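Local coordinates for protein aldehyde dehydrogenase (Staphylococcus aureus, PDB 6K10) that catalyses the NAD+-dependent oxidation of 4,4'-diaponeurosporen-4-al to 4,4'-diaponeurosporenoic acid, a step in the biosynthesis of the carotenoid staphyloxanthin, at residues A20-T24 / Q25-D29; R155-K158 / R159-E163; D265-I268 / T269-K273. The protein carries 1 engineered substitution. All blocks are in the same frame, centred on the assembly; numbering follows the deposited sequence.

Contact 1 of 3, residues A20-T24 / Q25-D29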
loop_
_atom_site.group_PDB
_atom_site.type_symbol
_atom_site.label_atom_id
_atom_site.label_comp_id
_atom_site.label_asym_id
_atom_site.label_seq_id
_atom_site.Cartn_x
_atom_site.Cartn_y
_atom_site.Cartn_z
ATOM N N ALA A 20 -19.681 -12.668 8.977
ATOM C CA ALA A 20 -21.132 -12.629 8.852
ATOM C C ALA A 20 -21.687 -11.276 9.277
ATOM O O ALA A 20 -22.590 -10.738 8.627
ATOM C CB ALA A 20 -21.761 -13.755 9.673
ATOM N N PHE A 21 -21.151 -10.702 10.358
ATOM C CA PHE A 21 -21.628 -9.391 10.786
ATOM C C PHE A 21 -21.279 -8.313 9.769
ATOM O O PHE A 21 -22.086 -7.408 9.520
ATOM C CB PHE A 21 -21.066 -9.017 12.156
ATOM C CG PHE A 21 -21.585 -7.703 12.672
ATOM C CD1 PHE A 21 -22.910 -7.571 13.055
ATOM C CD2 PHE A 21 -20.760 -6.595 12.743
ATOM C CE1 PHE A 21 -23.398 -6.361 13.516
ATOM C CE2 PHE A 21 -21.241 -5.382 13.205
ATOM C CZ PHE A 21 -22.562 -5.266 13.592
ATOM N N PHE A 22 -20.081 -8.377 9.179
ATOM C CA PHE A 22 -19.750 -7.420 8.127
ATOM C C PHE A 22 -20.722 -7.533 6.962
ATOM O O PHE A 22 -21.110 -6.522 6.367
ATOM C CB PHE A 22 -18.322 -7.617 7.623
ATOM C CG PHE A 22 -17.946 -6.653 6.532
ATOM C CD1 PHE A 22 -17.622 -5.341 6.833
ATOM C CD2 PHE A 22 -17.974 -7.044 5.202
ATOM C CE1 PHE A 22 -17.300 -4.444 5.830
ATOM C CE2 PHE A 22 -17.654 -6.152 4.195
ATOM C CZ PHE A 22 -17.317 -4.849 4.510
ATOM N N ASN A 23 -21.130 -8.758 6.627
ATOM C CA ASN A 23 -22.029 -8.973 5.502
ATOM C C ASN A 23 -23.414 -8.376 5.720
ATOM O O ASN A 23 -24.173 -8.263 4.752
ATOM C CB ASN A 23 -22.142 -10.470 5.206
ATOM C CG ASN A 23 -20.882 -11.034 4.575
ATOM O OD1 ASN A 23 -20.085 -10.297 3.993
ATOM N ND2 ASN A 23 -20.697 -12.344 4.685
ATOM N N THR A 24 -23.760 -7.985 6.950
ATOM C CA THR A 24 -25.037 -7.323 7.196
ATOM C C THR A 24 -25.052 -5.870 6.737
ATOM O O THR A 24 -26.125 -5.255 6.737
ATOM C CB THR A 24 -25.400 -7.379 8.685
ATOM O OG1 THR A 24 -24.509 -6.544 9.435
ATOM C CG2 THR A 24 -25.315 -8.805 9.208
ATOM N N GLN A 25 -23.900 -5.316 6.354
ATOM C CA GLN A 25 -23.696 -3.949 5.870
ATOM C C GLN A 25 -23.798 -2.902 6.971
ATOM O O GLN A 25 -23.711 -1.704 6.674
ATOM C CB GLN A 25 -24.672 -3.566 4.744
ATOM C CG GLN A 25 -24.785 -4.595 3.629
ATOM C CD GLN A 25 -23.502 -4.739 2.841
ATOM O OE1 GLN A 25 -23.018 -3.778 2.244
ATOM N NE2 GLN A 25 -22.941 -5.944 2.837
ATOM N N GLN A 26 -23.958 -3.304 8.234
ATOM C CA GLN A 26 -24.196 -2.331 9.296
ATOM C C GLN A 26 -22.966 -1.474 9.583
ATOM O O GLN A 26 -23.105 -0.298 9.941
ATOM C CB GLN A 26 -24.662 -3.054 10.562
ATOM C CG GLN A 26 -24.588 -2.235 11.843
ATOM C CD GLN A 26 -25.644 -1.142 11.931
ATOM O OE1 GLN A 26 -25.673 -0.215 11.119
ATOM N NE2 GLN A 26 -26.508 -1.242 12.933
ATOM N N THR A 27 -21.761 -2.027 9.426
ATOM C CA THR A 27 -20.556 -1.255 9.715
ATOM C C THR A 27 -20.256 -0.200 8.656
ATOM O O THR A 27 -19.436 0.688 8.911
ATOM C CB THR A 27 -19.346 -2.183 9.866
ATOM O OG1 THR A 27 -18.992 -2.734 8.591
ATOM C CG2 THR A 27 -19.658 -3.314 10.832
ATOM N N LYS A 28 -20.894 -0.267 7.487
ATOM C CA LYS A 28 -20.665 0.740 6.459
ATOM C C LYS A 28 -21.362 2.057 6.768
ATOM O O LYS A 28 -20.956 3.097 6.235
ATOM C CB LYS A 28 -21.121 0.217 5.096
ATOM C CG LYS A 28 -20.332 -0.989 4.609
ATOM C CD LYS A 28 -20.688 -1.347 3.177
ATOM C CE LYS A 28 -19.963 -2.606 2.731
ATOM N NZ LYS A 28 -20.495 -3.124 1.440
ATOM N N ASP A 29 -22.388 2.041 7.615
ATOM C CA ASP A 29 -23.088 3.269 7.964
ATOM C C ASP A 29 -22.177 4.177 8.780
ATOM O O ASP A 29 -21.569 3.746 9.765
ATOM C CB ASP A 29 -24.361 2.958 8.745
ATOM C CG ASP A 29 -25.133 4.210 9.120
ATOM O OD1 ASP A 29 -25.939 4.685 8.292
ATOM O OD2 ASP A 29 -24.930 4.719 10.242
HETATM O O HOH W 1 -20.797 -3.913 7.250
#
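The carbonyl oxygen of Phe22 is gripped from two directions as the chain leaves its helix: Gln25 N donates to Phe22 O at 3.0 Å, from well above the carbonyl plane, and a water gives it a second hydrogen bond at 2.8 Å. That water also donates to Thr27 OG1, whose own partner is the backbone oxygen of Gly139, so the hydroxyl joins the turn to the chain just before strand 141-145. Thr27 straddles two aromatic rings. Its OG1 lies 3.4 Å from CD1 of Phe22, with the two side chains roughly at right angles, while the methyl CG2 comes within 3.5 Å of CE2 of Phe21. Both phenylalanines have CG anti to the backbone N (chi1 -177° for Phe21), which sends both rings forward along the chain, toward Thr27. On the outer side, the amide of Gln25 works at both ends. NE2 reaches back to Asn23 O at 3.3 Å, the oxygen lying nearly in the amide plane although NE2 stands well above the plane of the Asn23 carbonyl; OE1 accepts from Lys28 NZ at 2.7 Å. The extended lysine passes CE across CZ of Phe22, and its NZ also donates to Asn388 O of the second subunit, which brings this edge of the turn to the subunit interface. Thr24 OG1, set over one face of the Phe21 ring, off toward its rim, donates to Phe21 O at 2.6 Å, in the carbonyl plane. Gln25 breaks the helix with a left-handed backbone (phi 73°), and Asp29 OD2 then caps Phe32 N: a short turn linking helix 10-23 to helix 30-46, set against the sheet of the NAD-binding Rossmann-like domain.

Contact 2 of 3, residues R155-K158 / R159-E163; sequences RVIK and RLINE
Lys158 and Asn162 pair one turn apart on helix 151-164, the crossover helix of a beta-alpha-beta unit that runs from strand 141-145 to strand 170-172. The ammonium NZ of Lys158 donates to Asn162 OD1 at 2.8 Å, in the plane of the amide and on a lone pair of the oxygen. NZ has two further partners, Glu171 OE2 in a salt bridge and Val172 O in a hydrogen bond. Asn162 spends its other end on the same carboxylate, since ND2 donates to Glu171 OE2. Lysine, asparagine and glutamate thus form a closed polar group tying the helix to the strand that follows it; the negative charge would be expected to steady the ammonium. The lysine curls to reach them. It leaves with CG anti to the backbone N, then turns at chi2 (132°, near an eclipsed value) and again at its end, so that CE passes 3.2 Å from Asn162 OD1 on the way to NZ. The backbone bonds are regular: Arg159 N, Leu160 N, Ile161 N and Asn162 N donate to the oxygens of Arg155, Val156, Ile157 and Lys158, the first, Arg159 N to Arg155 O, at 2.8 Å. On the inward flank Ile157 CG2 lies a loose 4.4 Å from Ile161 CG1, and both residues pack on strand 170-172 and helix 126-138. The two arginines differ in how they are held. Arg155, bent twice along its chain, gives NE to a salt bridge with Glu174 OE2. The planes of the two guanidinium groups are 78° apart, and that of Arg159 leans back over Val156: the CA of that valine lies over one face, toward the rim, and its methyl CG2 is 3.4 Å from Arg159 NH1.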
loop_
_atom_site.group_PDB
_atom_site.type_symbol
_atom_site.label_atom_id
_atom_site.label_comp_id
_atom_site.label_asym_id
_atom_site.label_seq_id
_atom_site.Cartn_x
_atom_site.Cartn_y
_atom_site.Cartn_z
ATOM N N ARG A 155 -5.407 -8.845 29.079
ATOM C CA ARG A 155 -6.693 -9.153 29.698
ATOM C C ARG A 155 -7.548 -7.906 29.861
ATOM O O ARG A 155 -8.768 -7.952 29.659
ATOM C CB ARG A 155 -6.486 -9.823 31.056
ATOM C CG ARG A 155 -7.785 -10.220 31.757
ATOM C CD ARG A 155 -8.751 -10.938 30.818
ATOM N NE ARG A 155 -8.211 -12.201 30.317
ATOM C CZ ARG A 155 -7.999 -13.286 31.054
ATOM N NH1 ARG A 155 -7.512 -14.370 30.467
ATOM N NH2 ARG A 155 -8.274 -13.284 32.352
ATOM N N VAL A 156 -6.939 -6.804 30.293
ATOM C CA VAL A 156 -7.682 -5.555 30.410
ATOM C C VAL A 156 -8.246 -5.156 29.054
ATOM O O VAL A 156 -9.384 -4.684 28.950
ATOM C CB VAL A 156 -6.786 -4.455 31.005
ATOM C CG1 VAL A 156 -7.441 -3.093 30.853
ATOM C CG2 VAL A 156 -6.494 -4.748 32.467
ATOM N N ILE A 157 -7.461 -5.359 27.993
ATOM C CA ILE A 157 -7.929 -5.065 26.641
ATOM C C ILE A 157 -9.103 -5.968 26.279
ATOM O O ILE A 157 -10.115 -5.514 25.732
ATOM C CB ILE A 157 -6.770 -5.206 25.637
ATOM C CG1 ILE A 157 -5.758 -4.072 25.830
ATOM C CG2 ILE A 157 -7.291 -5.236 24.207
ATOM C CD1 ILE A 157 -4.576 -4.137 24.883
ATOM N N LYS A 158 -8.986 -7.262 26.586
ATOM C CA LYS A 158 -10.067 -8.196 26.282
ATOM C C LYS A 158 -11.331 -7.858 27.063
ATOM O O LYS A 158 -12.435 -7.867 26.504
ATOM C CB LYS A 158 -9.622 -9.626 26.581
ATOM C CG LYS A 158 -10.745 -10.643 26.508
ATOM C CD LYS A 158 -10.347 -11.851 25.684
ATOM C CE LYS A 158 -11.511 -12.810 25.530
ATOM N NZ LYS A 158 -12.260 -12.550 24.271
ATOM N N ARG A 159 -11.191 -7.569 28.359
ATOM C CA ARG A 159 -12.340 -7.175 29.172
ATOM C C ARG A 159 -13.019 -5.942 28.592
ATOM O O ARG A 159 -14.236 -5.928 28.371
ATOM C CB ARG A 159 -11.892 -6.898 30.608
ATOM C CG ARG A 159 -11.625 -8.129 31.455
ATOM C CD ARG A 159 -11.693 -7.780 32.939
ATOM N NE ARG A 159 -10.383 -7.456 33.500
ATOM C CZ ARG A 159 -10.078 -6.294 34.071
ATOM N NH1 ARG A 159 -8.861 -6.091 34.556
ATOM N NH2 ARG A 159 -10.986 -5.332 34.155
ATOM N N LEU A 160 -12.231 -4.894 28.348
ATOM C CA LEU A 160 -12.751 -3.648 27.797
ATOM C C LEU A 160 -13.543 -3.891 26.519
ATOM O O LEU A 160 -14.675 -3.415 26.369
ATOM C CB LEU A 160 -11.579 -2.693 27.545
ATOM C CG LEU A 160 -11.862 -1.256 27.130
ATOM C CD1 LEU A 160 -12.104 -1.083 25.630
ATOM C CD2 LEU A 160 -13.074 -0.877 27.908
ATOM N N ILE A 161 -12.957 -4.638 25.586
ATOM C CA ILE A 161 -13.597 -4.859 24.293
ATOM C C ILE A 161 -14.871 -5.676 24.457
ATOM O O ILE A 161 -15.929 -5.322 23.923
ATOM C CB ILE A 161 -12.613 -5.537 23.323
ATOM C CG1 ILE A 161 -11.492 -4.566 22.937
ATOM C CG2 ILE A 161 -13.345 -6.064 22.101
ATOM C CD1 ILE A 161 -11.966 -3.362 22.150
ATOM N N ASN A 162 -14.791 -6.782 25.203
ATOM C CA ASN A 162 -15.931 -7.691 25.306
ATOM C C ASN A 162 -17.114 -7.053 26.021
ATOM O O ASN A 162 -18.268 -7.386 25.726
ATOM C CB ASN A 162 -15.519 -8.978 26.023
ATOM C CG ASN A 162 -14.704 -9.900 25.140
ATOM O OD1 ASN A 162 -14.025 -10.803 25.627
ATOM N ND2 ASN A 162 -14.772 -9.680 23.831
ATOM N N GLU A 163 -16.862 -6.151 26.961
ATOM C CA GLU A 163 -17.951 -5.508 27.678
ATOM C C GLU A 163 -18.476 -4.273 26.957
ATOM O O GLU A 163 -19.460 -3.679 27.412
ATOM C CB GLU A 163 -17.498 -5.162 29.100
ATOM C CG GLU A 163 -17.057 -6.408 29.867
ATOM C CD GLU A 163 -17.015 -6.220 31.368
ATOM O OE1 GLU A 163 -17.939 -5.590 31.924
ATOM O OE2 GLU A 163 -16.060 -6.727 31.994
#

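Contact 3 of 3, residues D265-I268 / T269-K273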
loop_
_atom_site.group_PDB
_atom_site.type_symbol
_atom_site.label_atom_id
_atom_site.label_comp_id
_atom_site.label_asym_id
_atom_site.label_seq_id
_atom_site.Cartn_x
_atom_site.Cartn_y
_atom_site.Cartn_z
ATOM N N ASP A 265 33.811 12.508 23.290
ATOM C CA ASP A 265 33.948 12.636 24.736
ATOM C C ASP A 265 33.004 13.695 25.286
ATOM O O ASP A 265 32.465 13.542 26.389
ATOM C CB ASP A 265 35.398 12.951 25.097
ATOM C CG ASP A 265 36.327 11.785 24.823
ATOM O OD1 ASP A 265 35.891 10.624 24.984
ATOM O OD2 ASP A 265 37.490 12.026 24.441
ATOM N N ASP A 266 32.783 14.773 24.530
ATOM C CA ASP A 266 31.777 15.754 24.925
ATOM C C ASP A 266 30.397 15.118 25.011
ATOM O O ASP A 266 29.633 15.393 25.945
ATOM C CB ASP A 266 31.757 16.921 23.938
ATOM C CG ASP A 266 32.990 17.797 24.038
ATOM O OD1 ASP A 266 33.557 17.914 25.144
ATOM O OD2 ASP A 266 33.388 18.372 23.004
ATOM N N LEU A 267 30.057 14.266 24.041
ATOM C CA LEU A 267 28.737 13.645 24.033
ATOM C C LEU A 267 28.564 12.698 25.211
ATOM O O LEU A 267 27.512 12.690 25.862
ATOM C CB LEU A 267 28.511 12.904 22.717
ATOM C CG LEU A 267 27.130 12.266 22.567
ATOM C CD1 LEU A 267 26.046 13.335 22.561
ATOM C CD2 LEU A 267 27.063 11.410 21.314
ATOM N N ILE A 268 29.583 11.885 25.498
ATOM C CA ILE A 268 29.502 10.960 26.625
ATOM C C ILE A 268 29.296 11.727 27.924
ATOM O O ILE A 268 28.465 11.355 28.762
ATOM C CB ILE A 268 30.760 10.075 26.681
ATOM C CG1 ILE A 268 30.779 9.122 25.487
ATOM C CG2 ILE A 268 30.814 9.307 27.992
ATOM C CD1 ILE A 268 31.953 8.178 25.484
ATOM N N THR A 269 30.045 12.817 28.104
ATOM C CA THR A 269 29.889 13.643 29.296
ATOM C C THR A 269 28.470 14.191 29.401
ATOM O O THR A 269 27.852 14.148 30.471
ATOM C CB THR A 269 30.906 14.785 29.276
ATOM O OG1 THR A 269 32.228 14.253 29.429
ATOM C CG2 THR A 269 30.626 15.779 30.397
ATOM N N ALA A 270 27.932 14.698 28.289
ATOM C CA ALA A 270 26.605 15.303 28.320
ATOM C C ALA A 270 25.518 14.257 28.534
ATOM O O ALA A 270 24.551 14.503 29.264
ATOM C CB ALA A 270 26.352 16.085 27.031
ATOM N N LEU A 271 25.654 13.088 27.902
ATOM C CA LEU A 271 24.674 12.023 28.101
ATOM C C LEU A 271 24.632 11.582 29.558
ATOM O O LEU A 271 23.554 11.401 30.133
ATOM C CB LEU A 271 24.991 10.832 27.196
ATOM C CG LEU A 271 24.754 10.975 25.693
ATOM C CD1 LEU A 271 25.482 9.867 24.954
ATOM C CD2 LEU A 271 23.266 10.949 25.372
ATOM N N SER A 272 25.805 11.396 30.170
ATOM C CA SER A 272 25.859 10.992 31.571
ATOM C C SER A 272 25.233 12.051 32.469
ATOM O O SER A 272 24.475 11.734 33.392
ATOM C CB SER A 272 27.307 10.727 31.983
ATOM O OG SER A 272 27.924 9.787 31.120
ATOM N N LYS A 273 25.544 13.323 32.210
ATOM C CA LYS A 273 24.963 14.407 32.994
ATOM C C LYS A 273 23.448 14.447 32.847
ATOM O O LYS A 273 22.725 14.636 33.833
ATOM C CB LYS A 273 25.573 15.740 32.563
ATOM C CG LYS A 273 24.904 16.950 33.179
ATOM C CD LYS A 273 25.509 18.232 32.642
ATOM C CE LYS A 273 26.326 18.948 33.697
ATOM N NZ LYS A 273 26.766 20.290 33.224
#
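Leu271 folds back on Leu267, the residue one turn before it in helix 264-279. Its CB sits 3.4 Å from Leu267 O, the same oxygen that accepts the backbone bond from Leu271 N. With CG anti to the carbonyl carbon (chi1 -71°) the branch point stays close to that oxygen, CG lying 3.3 Å from Leu267 O. From there the CD1 methyl swings across to CG of Leu267 at 3.8 Å, and the Leu267 CD1 methyl returns the contact on Leu271 CG, so the two leucines interlock at an oblique angle. The Leu271 side chain as a whole also meets Ser236 and Cys240 of helix 232-244, Leu329 of strand 324-330 and Ile351 of strand 348-354. The helix, which follows strand 256-260, therefore lies against the mixed beta sheet of the catalytic domain, with the leucine wedged between sheet and neighbouring helix. Two hydroxyls of this stretch bond back into the helix. Ser272 OG donates to Ile268 O at 2.9 Å, while Ser272 N reaches the same oxygen from the opposite face of the carbonyl plane. Thr269 repeats the arrangement on Asp265 O, where OG1 and N both stand at 3.1 Å and again approach from opposite faces. Such a bond back to the carbonyl four residues earlier is common for a helical serine or threonine with its oxygen anti to the carbonyl carbon. Beside Ser272, Ile268 turns its side chain onto Val313 and Ile351, and the serine itself touches Phe314 and Leu329.

Overall arrangement
All three contacts are local, made along or at the end of a helix, and they follow one another in the chain without touching. Contacts 1 and 2 belong to the same end of the molecule: their centres are 22 Å apart, and both rest on the sheet that contains strands 141-145 and 170-172. Contact 3 lies on the other mixed sheet, with its centre 57 Å from contact 1, across the centre of the chain, and 45 Å from contact 2. Contact 1 alone reaches the second subunit. None adjoins the predicted active-site residues, Glu217 and the engineered Ser251, so all three are structural packing.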